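Local coordinates for protein lysozyme (Enterobacteria phage P1, PDB 1XJU) that degrades the host cell's peptidoglycan as a signal-arrest-release endolysin with lysozyme activity, taking part in the lysis that frees phage particles, at residues A51-E54 with K55-I59. Sequence-based numbering, arbitrary orientation.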
ATOM      1  N   ALA A  51       5.682 -18.122  -2.696  1.00  9.79           N
ATOM      2  CA  ALA A  51       7.110 -18.175  -2.501  1.00 10.66           C
ATOM      3  C   ALA A  51       7.677 -16.770  -2.262  1.00 11.07           C
ATOM      4  O   ALA A  51       8.664 -16.636  -1.545  1.00 12.86           O
ATOM      5  CB  ALA A  51       7.764 -18.772  -3.723  1.00 10.92           C
ATOM      6  N   ASP A  52       7.078 -15.766  -2.903  1.00 10.07           N
ATOM      7  CA  ASP A  52       7.595 -14.405  -2.817  1.00 10.55           C
ATOM      8  C   ASP A  52       6.943 -13.545  -1.762  1.00 10.33           C
ATOM      9  O   ASP A  52       7.290 -12.362  -1.629  1.00 10.40           O
ATOM     10  CB  ASP A  52       7.441 -13.768  -4.181  1.00 12.31           C
ATOM     11  CG  ASP A  52       8.420 -14.385  -5.168  1.00 16.24           C
ATOM     12  OD1 ASP A  52       8.346 -14.050  -6.352  1.00 18.04           O
ATOM     13  OD2 ASP A  52       9.324 -15.157  -4.800  1.00 19.85           O
ATOM     14  N   TRP A  53       6.060 -14.090  -0.982  1.00  9.01           N
ATOM     15  CA  TRP A  53       5.210 -13.299  -0.095  1.00  8.89           C
ATOM     16  C   TRP A  53       6.076 -12.518   0.911  1.00  9.75           C
ATOM     17  O   TRP A  53       5.941 -11.291   1.043  1.00  9.73           O
ATOM     18  CB  TRP A  53       4.251 -14.226   0.622  1.00  9.60           C
ATOM     19  CG  TRP A  53       3.179 -13.522   1.376  1.00  8.83           C
ATOM     20  CD1 TRP A  53       3.123 -13.150   2.687  1.00  9.63           C
ATOM     21  CD2 TRP A  53       1.958 -13.063   0.805  1.00  8.52           C
ATOM     22  NE1 TRP A  53       1.953 -12.490   2.969  1.00  9.41           N
ATOM     23  CE2 TRP A  53       1.193 -12.446   1.843  1.00  8.93           C
ATOM     24  CE3 TRP A  53       1.375 -13.167  -0.479  1.00  9.07           C
ATOM     25  CZ2 TRP A  53      -0.085 -11.937   1.622  1.00  9.05           C
ATOM     26  CZ3 TRP A  53       0.127 -12.683  -0.680  1.00  9.15           C
ATOM     27  CH2 TRP A  53      -0.597 -12.046   0.358  1.00  8.86           C
ATOM     28  N   GLU A  54       6.958 -13.233   1.627  1.00 10.77           N
ATOM     29  CA  GLU A  54       7.811 -12.573   2.626  1.00 12.66           C
ATOM     30  C   GLU A  54       8.766 -11.589   2.019  1.00 12.98           C
ATOM     31  O   GLU A  54       8.993 -10.512   2.595  1.00 14.37           O
ATOM     32  CB  GLU A  54       8.571 -13.615   3.453  1.00 16.05           C
ATOM     33  CG  GLU A  54       7.636 -14.349   4.352  1.00 18.83           C
ATOM     34  CD  GLU A  54       7.016 -13.407   5.375  1.00 22.99           C
ATOM     35  OE1 GLU A  54       7.695 -12.453   5.812  1.00 22.70           O
ATOM     36  OE2 GLU A  54       5.861 -13.590   5.662  1.00 21.88           O
ATOM     37  N   LYS A  55       9.318 -11.913   0.854  1.00 13.84           N
ATOM     38  CA  LYS A  55      10.178 -10.991   0.142  1.00 14.97           C
ATOM     39  C   LYS A  55       9.405  -9.725  -0.166  1.00 11.75           C
ATOM     40  O   LYS A  55       9.956  -8.602  -0.045  1.00 13.17           O
ATOM     41  CB  LYS A  55      10.685 -11.661  -1.163  1.00 18.60           C
ATOM     42  CG  LYS A  55      11.344 -10.722  -2.243  1.00 21.80           C
ATOM     43  CD  LYS A  55      11.365 -11.301  -3.708  1.00 24.28           C
ATOM     44  CE  LYS A  55      12.140 -10.391  -4.702  1.00 27.97           C
ATOM     45  NZ  LYS A  55      13.601 -10.679  -4.775  1.00 27.94           N
ATOM     46  N   ASN A  56       8.151  -9.872  -0.541  1.00 11.21           N
ATOM     47  CA  ASN A  56       7.373  -8.700  -0.889  1.00  9.95           C
ATOM     48  C   ASN A  56       7.034  -7.856   0.328  1.00  8.98           C
ATOM     49  O   ASN A  56       6.988  -6.624   0.224  1.00  9.57           O
ATOM     50  CB  ASN A  56       6.140  -9.076  -1.710  1.00 10.48           C
ATOM     51  CG  ASN A  56       6.476  -9.360  -3.163  1.00 11.64           C
ATOM     52  OD1 ASN A  56       7.295  -8.670  -3.767  1.00 14.11           O
ATOM     53  ND2 ASN A  56       5.781 -10.331  -3.762  1.00 12.71           N
ATOM     54  N   ILE A  57       6.844  -8.467   1.471  1.00  9.29           N
ATOM     55  CA  ILE A  57       6.711  -7.696   2.727  1.00  9.38           C
ATOM     56  C   ILE A  57       7.995  -6.920   3.000  1.00 10.74           C
ATOM     57  O   ILE A  57       7.929  -5.726   3.325  1.00 10.68           O
ATOM     58  CB  ILE A  57       6.316  -8.567   3.888  1.00 10.27           C
ATOM     59  CG1 ILE A  57       4.919  -9.155   3.655  1.00 10.63           C
ATOM     60  CG2 ILE A  57       6.308  -7.753   5.208  1.00 11.00           C
ATOM     61  CD1 ILE A  57       4.460 -10.141   4.697  1.00 11.26           C
ATOM     62  N   LEU A  58       9.163  -7.536   2.795  1.00 11.21           N
ATOM     63  CA  LEU A  58      10.429  -6.848   2.966  1.00 11.41           C
ATOM     64  C   LEU A  58      10.583  -5.698   2.056  1.00 10.48           C
ATOM     65  O   LEU A  58      11.060  -4.634   2.508  1.00 10.35           O
ATOM     66  CB  LEU A  58      11.616  -7.837   2.775  1.00 13.39           C
ATOM     67  CG  LEU A  58      13.023  -7.297   3.102  1.00 15.36           C
ATOM     68  CD1 LEU A  58      13.085  -6.875   4.553  1.00 20.65           C
ATOM     69  CD2 LEU A  58      14.074  -8.351   2.847  1.00 16.51           C
ATOM     70  N   ILE A  59      10.214  -5.838   0.806  1.00 11.24           N
ATOM     71  CA  ILE A  59      10.281  -4.799  -0.146  1.00 10.17           C
ATOM     72  C   ILE A  59       9.362  -3.642   0.225  1.00  9.16           C
ATOM     73  O   ILE A  59       9.733  -2.466   0.094  1.00  9.33           O
ATOM     74  CB  ILE A  59       9.966  -5.312  -1.591  1.00 11.64           C
ATOM     75  CG1 ILE A  59      11.092  -6.195  -2.105  1.00 12.48           C
ATOM     76  CG2 ILE A  59       9.811  -4.179  -2.542  1.00 12.67           C
ATOM     77  CD1 ILE A  59      10.725  -6.982  -3.327  1.00 13.20           C
TER
HETATM   78  O   HOH W   1       9.720 -14.676   0.222  1.00 14.40           O
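A water bridges Ala-51 and Lys-55 where a direct i to i+4 backbone bond would be expected: it donates to Ala-51 O at 2.8 Å and accepts from Lys-55 N at 2.9 Å. Ala-51 O and Lys-55 N stand 5.3 Å apart with the water between them, and the backbone at Asp-52 departs from regular helical geometry, psi 4°. Direct bonding resumes one residue on, where Asn-56 N donates a hydrogen bond to Asp-52 O (2.9 Å), and continues through Ile-57 N to Trp-53 O and Leu-58 N to Glu-54 O. With CG anti to the backbone nitrogen (chi1 -170°), Trp-53 carries its indole off the helix toward Ile-10, helix 13-18 and Phe-86, which meets it edge-to-face. There Ile-57 CD1 reaches the pyrrole part obliquely, 3.8 Å from Trp-53 NE1. Ile-57 CD1 also lies 3.8 Å from Glu-54 OE2; the Glu-54 side chain, bent at chi2, runs alongside Ile-57 and points the same way. Ile-57 itself touches Ile-10 and Phe-86. The arrangement is a helix turn with an inserted water, whose inward face, Trp-53 and Ile-57, packs on neighbouring helices of this phage lysozyme domain, the indole about 6 Å, side chain to side chain, from the active-site Cys-23 and near Glu-14, the probable other catalytic residue.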